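Local coordinates for PUM-HD domain-containing protein (Caenorhabditis elegans, PDB 7CGF), which binds RNA through its Pumilio homology domain and probably recognises sites in the 3' untranslated regions of target mRNAs, at residues L257-F260 with A261-Y265. The protein carries 2 engineered substitutions. Residues are numbered along the deposited sequence; the frame is centred on the assembly and turned at random.
Sequences LFEF and ATHKY. With nucleotides of chain B.
The C-terminal end of the short helix 257-261 in a predicted Pumilio repeat is closed by two side chains, Thr262 and His263, that bond back to backbone carbonyls of the last turn. The final i to i+4 bonds run from Ala261 N to Leu257 O and from Thr262 N to Phe258 O, the latter 3.1 Å long and bent to 136°. Phe258 O is gripped twice, since Thr262 OG1 donates to it at 2.9 Å from the opposite face of the carbonyl plane to Thr262 N. With chi1 at 61°, OG1 sits between the backbone N and carbonyl carbon of Thr262, which turns it back onto the helix, while the methyl is sent over the Phe258 ring. There Thr262 CG2 makes a CH-pi contact, 3.7 Å from the centroid of the Phe258 ring and displaced toward the rim, nearest CE1.

The next carbonyl is taken by imidazole: His263 ND1 donates to Glu259 O at 2.7 Å, with an N-H...O angle of 155° and the oxygen close to the ring plane. The bond requires a proton on ND1. Glu259, its chain bent at chi2, brings OE1 to 3.2 Å from His263 CE1, and this nearby carboxylate may favour a protonated ring. Were His263 replaced by an alanine, Glu259 O would probably lose this donor and the loop would be tied less firmly to the helix end.

Past the turn, Lys264 NZ donates to O2' of G2 of chain B at 2.9 Å and more weakly to OP1 of U3 of chain B. Ser266 OG bonds to Phe260 O, linking the helix end to helix 266-276. Side-chain hydrogen bonds to last-turn carbonyls thus close the helix leading into helix 266-276, which in Pumilio repeats usually carries the RNA-reading residues.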
ATOM      1  N   LEU A 257       0.759   7.163  28.047  1.00 21.49           N
ATOM      2  CA  LEU A 257       1.482   8.045  27.130  1.00 21.56           C
ATOM      3  C   LEU A 257       2.981   7.784  27.151  1.00 24.21           C
ATOM      4  O   LEU A 257       3.621   7.735  26.095  1.00 20.86           O
ATOM      5  CB  LEU A 257       1.195   9.510  27.472  1.00 22.08           C
ATOM      6  CG  LEU A 257       1.877  10.549  26.575  1.00 23.47           C
ATOM      7  CD1 LEU A 257       1.385  10.457  25.140  1.00 23.87           C
ATOM      8  CD2 LEU A 257       1.689  11.961  27.112  1.00 26.04           C
ATOM      9  N   PHE A 258       3.568   7.639  28.338  1.00 22.98           N
ATOM     10  CA  PHE A 258       5.010   7.438  28.390  1.00 21.78           C
ATOM     11  C   PHE A 258       5.414   6.143  27.694  1.00 23.30           C
ATOM     12  O   PHE A 258       6.382   6.123  26.925  1.00 22.94           O
ATOM     13  CB  PHE A 258       5.497   7.447  29.835  1.00 25.54           C
ATOM     14  CG  PHE A 258       6.980   7.390  29.946  1.00 26.48           C
ATOM     15  CD1 PHE A 258       7.744   8.501  29.646  1.00 29.67           C
ATOM     16  CD2 PHE A 258       7.618   6.219  30.309  1.00 29.04           C
ATOM     17  CE1 PHE A 258       9.125   8.456  29.729  1.00 32.05           C
ATOM     18  CE2 PHE A 258       8.995   6.173  30.389  1.00 30.52           C
ATOM     19  CZ  PHE A 258       9.744   7.290  30.094  1.00 28.88           C
ATOM     20  N   GLU A 259       4.674   5.060  27.928  1.00 23.56           N
ATOM     21  CA  GLU A 259       5.027   3.793  27.300  1.00 24.29           C
ATOM     22  C   GLU A 259       4.892   3.868  25.781  1.00 23.41           C
ATOM     23  O   GLU A 259       5.788   3.425  25.057  1.00 23.24           O
ATOM     24  CB  GLU A 259       4.169   2.665  27.868  1.00 28.55           C
ATOM     25  CG  GLU A 259       4.594   2.236  29.270  1.00 36.50           C
ATOM     26  CD  GLU A 259       6.081   1.925  29.353  1.00 43.22           C
ATOM     27  OE1 GLU A 259       6.545   1.035  28.604  1.00 39.05           O
ATOM     28  OE2 GLU A 259       6.786   2.586  30.154  1.00 40.00           O
ATOM     29  N   PHE A 260       3.799   4.457  25.281  1.00 21.75           N
ATOM     30  CA  PHE A 260       3.632   4.555  23.828  1.00 18.66           C
ATOM     31  C   PHE A 260       4.703   5.436  23.205  1.00 18.74           C
ATOM     32  O   PHE A 260       5.224   5.130  22.124  1.00 18.41           O
ATOM     33  CB  PHE A 260       2.243   5.093  23.477  1.00 21.97           C
ATOM     34  CG  PHE A 260       1.197   4.026  23.350  1.00 22.25           C
ATOM     35  CD1 PHE A 260       0.547   3.541  24.474  1.00 23.12           C
ATOM     36  CD2 PHE A 260       0.838   3.539  22.109  1.00 25.02           C
ATOM     37  CE1 PHE A 260      -0.416   2.560  24.367  1.00 27.14           C
ATOM     38  CE2 PHE A 260      -0.130   2.560  21.988  1.00 26.10           C
ATOM     39  CZ  PHE A 260      -0.751   2.058  23.126  1.00 26.11           C
ATOM     40  N   ALA A 261       5.081   6.515  23.894  1.00 17.92           N
ATOM     41  CA  ALA A 261       5.970   7.502  23.297  1.00 18.36           C
ATOM     42  C   ALA A 261       7.426   7.049  23.267  1.00 18.65           C
ATOM     43  O   ALA A 261       8.195   7.527  22.424  1.00 20.64           O
ATOM     44  CB  ALA A 261       5.869   8.825  24.060  1.00 20.75           C
ATOM     45  N   THR A 262       7.821   6.170  24.174  1.00 19.41           N
ATOM     46  CA  THR A 262       9.222   5.801  24.310  1.00 20.71           C
ATOM     47  C   THR A 262       9.559   4.505  23.597  1.00 25.04           C
ATOM     48  O   THR A 262      10.665   3.989  23.775  1.00 20.72           O
ATOM     49  CB  THR A 262       9.618   5.720  25.785  1.00 20.41           C
ATOM     50  OG1 THR A 262       8.846   4.724  26.466  1.00 21.91           O
ATOM     51  CG2 THR A 262       9.404   7.074  26.453  1.00 23.23           C
ATOM     52  N   HIS A 263       8.638   3.958  22.805  1.00 21.42           N
ATOM     53  CA  HIS A 263       8.929   2.785  21.995  1.00 20.84           C
ATOM     54  C   HIS A 263       8.973   3.187  20.527  1.00 21.42           C
ATOM     55  O   HIS A 263       8.314   4.148  20.105  1.00 17.98           O
ATOM     56  CB  HIS A 263       7.914   1.664  22.249  1.00 22.82           C
ATOM     57  CG  HIS A 263       8.099   0.989  23.575  1.00 26.30           C
ATOM     58  ND1 HIS A 263       7.656   1.538  24.759  1.00 26.96           N
ATOM     59  CD2 HIS A 263       8.716  -0.170  23.906  1.00 27.60           C
ATOM     60  CE1 HIS A 263       7.971   0.735  25.761  1.00 27.27           C
ATOM     61  NE2 HIS A 263       8.621  -0.306  25.270  1.00 30.52           N
ATOM     62  N   LYS A 264       9.799   2.456  19.757  1.00 19.61           N
ATOM     63  CA  LYS A 264      10.217   2.920  18.437  1.00 21.31           C
ATOM     64  C   LYS A 264       9.034   3.139  17.508  1.00 19.40           C
ATOM     65  O   LYS A 264       8.892   4.206  16.903  1.00 18.85           O
ATOM     66  CB  LYS A 264      11.178   1.910  17.812  1.00 21.40           C
ATOM     67  CG  LYS A 264      11.682   2.306  16.462  1.00 19.87           C
ATOM     68  CD  LYS A 264      12.579   1.175  15.927  1.00 22.00           C
ATOM     69  CE  LYS A 264      13.041   1.391  14.477  1.00 29.77           C
ATOM     70  NZ  LYS A 264      13.994   2.517  14.272  1.00 33.91           N
ATOM     71  N   TYR A 265       8.196   2.120  17.358  1.00 18.75           N
ATOM     72  CA  TYR A 265       7.127   2.174  16.380  1.00 15.76           C
ATOM     73  C   TYR A 265       5.878   2.852  16.916  1.00 14.24           C
ATOM     74  O   TYR A 265       5.266   3.652  16.200  1.00 16.21           O
ATOM     75  CB  TYR A 265       6.831   0.758  15.910  1.00 15.75           C
ATOM     76  CG  TYR A 265       8.040   0.180  15.228  1.00 18.83           C
ATOM     77  CD1 TYR A 265       8.512   0.738  14.047  1.00 19.20           C
ATOM     78  CD2 TYR A 265       8.725  -0.889  15.785  1.00 20.73           C
ATOM     79  CE1 TYR A 265       9.622   0.222  13.407  1.00 19.36           C
ATOM     80  CE2 TYR A 265       9.847  -1.406  15.159  1.00 20.00           C
ATOM     81  CZ  TYR A 265      10.279  -0.834  13.972  1.00 20.07           C
ATOM     82  OH  TYR A 265      11.393  -1.338  13.328  1.00 27.31           O
TER
ATOM     83  P     G B   2      18.216   9.385  13.332  1.00 35.12           P
ATOM     84  OP1   G B   2      18.954   8.435  12.468  1.00 40.63           O
ATOM     85  OP2   G B   2      17.760  10.656  12.744  1.00 34.12           O
ATOM     86  O5'   G B   2      16.934   8.581  13.847  1.00 28.52           O
ATOM     87  C5'   G B   2      17.079   7.470  14.715  1.00 20.67           C
ATOM     88  C4'   G B   2      15.747   6.815  14.974  1.00 31.25           C
ATOM     89  O4'   G B   2      14.884   7.739  15.682  1.00 28.50           O
ATOM     90  C3'   G B   2      14.952   6.445  13.735  1.00 26.49           C
ATOM     91  O3'   G B   2      15.400   5.226  13.173  1.00 29.48           O
ATOM     92  C2'   G B   2      13.514   6.416  14.260  1.00 21.46           C
ATOM     93  O2'   G B   2      13.249   5.219  14.975  1.00 23.22           O
ATOM     94  C1'   G B   2      13.541   7.565  15.270  1.00 22.73           C
ATOM     95  N9    G B   2      13.035   8.821  14.687  1.00 23.83           N
ATOM     96  C8    G B   2      13.655   9.714  13.842  1.00 23.38           C
ATOM     97  N7    G B   2      12.896  10.723  13.501  1.00 27.79           N
ATOM     98  C5    G B   2      11.691  10.483  14.156  1.00 27.25           C
ATOM     99  C6    G B   2      10.481  11.223  14.180  1.00 22.65           C
ATOM    100  O6    G B   2      10.203  12.284  13.613  1.00 25.34           O
ATOM    101  N1    G B   2       9.522  10.605  14.989  1.00 21.61           N
ATOM    102  C2    G B   2       9.716   9.443  15.682  1.00 19.00           C
ATOM    103  N2    G B   2       8.662   9.006  16.391  1.00 19.84           N
ATOM    104  N3    G B   2      10.838   8.728  15.655  1.00 19.81           N
ATOM    105  C4    G B   2      11.771   9.320  14.884  1.00 21.88           C
ATOM    106  P     U B   3      15.213   4.925  11.612  1.00 26.45           P
ATOM    107  OP1   U B   3      15.659   3.520  11.437  1.00 32.18           O
ATOM    108  OP2   U B   3      15.779   6.004  10.784  1.00 25.80           O
ATOM    109  O5'   U B   3      13.639   5.073  11.409  1.00 27.11           O
ATOM    110  C5'   U B   3      13.044   4.924  10.133  1.00 21.77           C
ATOM    111  C4'   U B   3      12.086   3.768  10.171  1.00 24.13           C
ATOM    112  O4'   U B   3      11.008   4.060  11.091  1.00 25.05           O
ATOM    113  C3'   U B   3      11.380   3.428   8.872  1.00 34.03           C
ATOM    114  O3'   U B   3      12.215   2.650   8.035  1.00 37.77           O
ATOM    115  C2'   U B   3      10.150   2.662   9.353  1.00 31.75           C
ATOM    116  O2'   U B   3      10.488   1.308   9.599  1.00 33.40           O
ATOM    117  C1'   U B   3       9.859   3.326  10.705  1.00 28.11           C
ATOM    118  N1    U B   3       8.661   4.198  10.698  1.00 23.97           N
ATOM    119  C2    U B   3       7.511   3.531  11.095  1.00 19.31           C
ATOM    120  O2    U B   3       7.544   2.350  11.397  1.00 17.86           O
ATOM    121  N3    U B   3       6.372   4.292  11.121  1.00 19.25           N
ATOM    122  C4    U B   3       6.266   5.617  10.774  1.00 19.98           C
ATOM    123  O4    U B   3       5.179   6.187  10.835  1.00 19.69           O
ATOM    124  C5    U B   3       7.500   6.240  10.372  1.00 23.65           C
ATOM    125  C6    U B   3       8.631   5.519  10.338  1.00 23.26           C
TER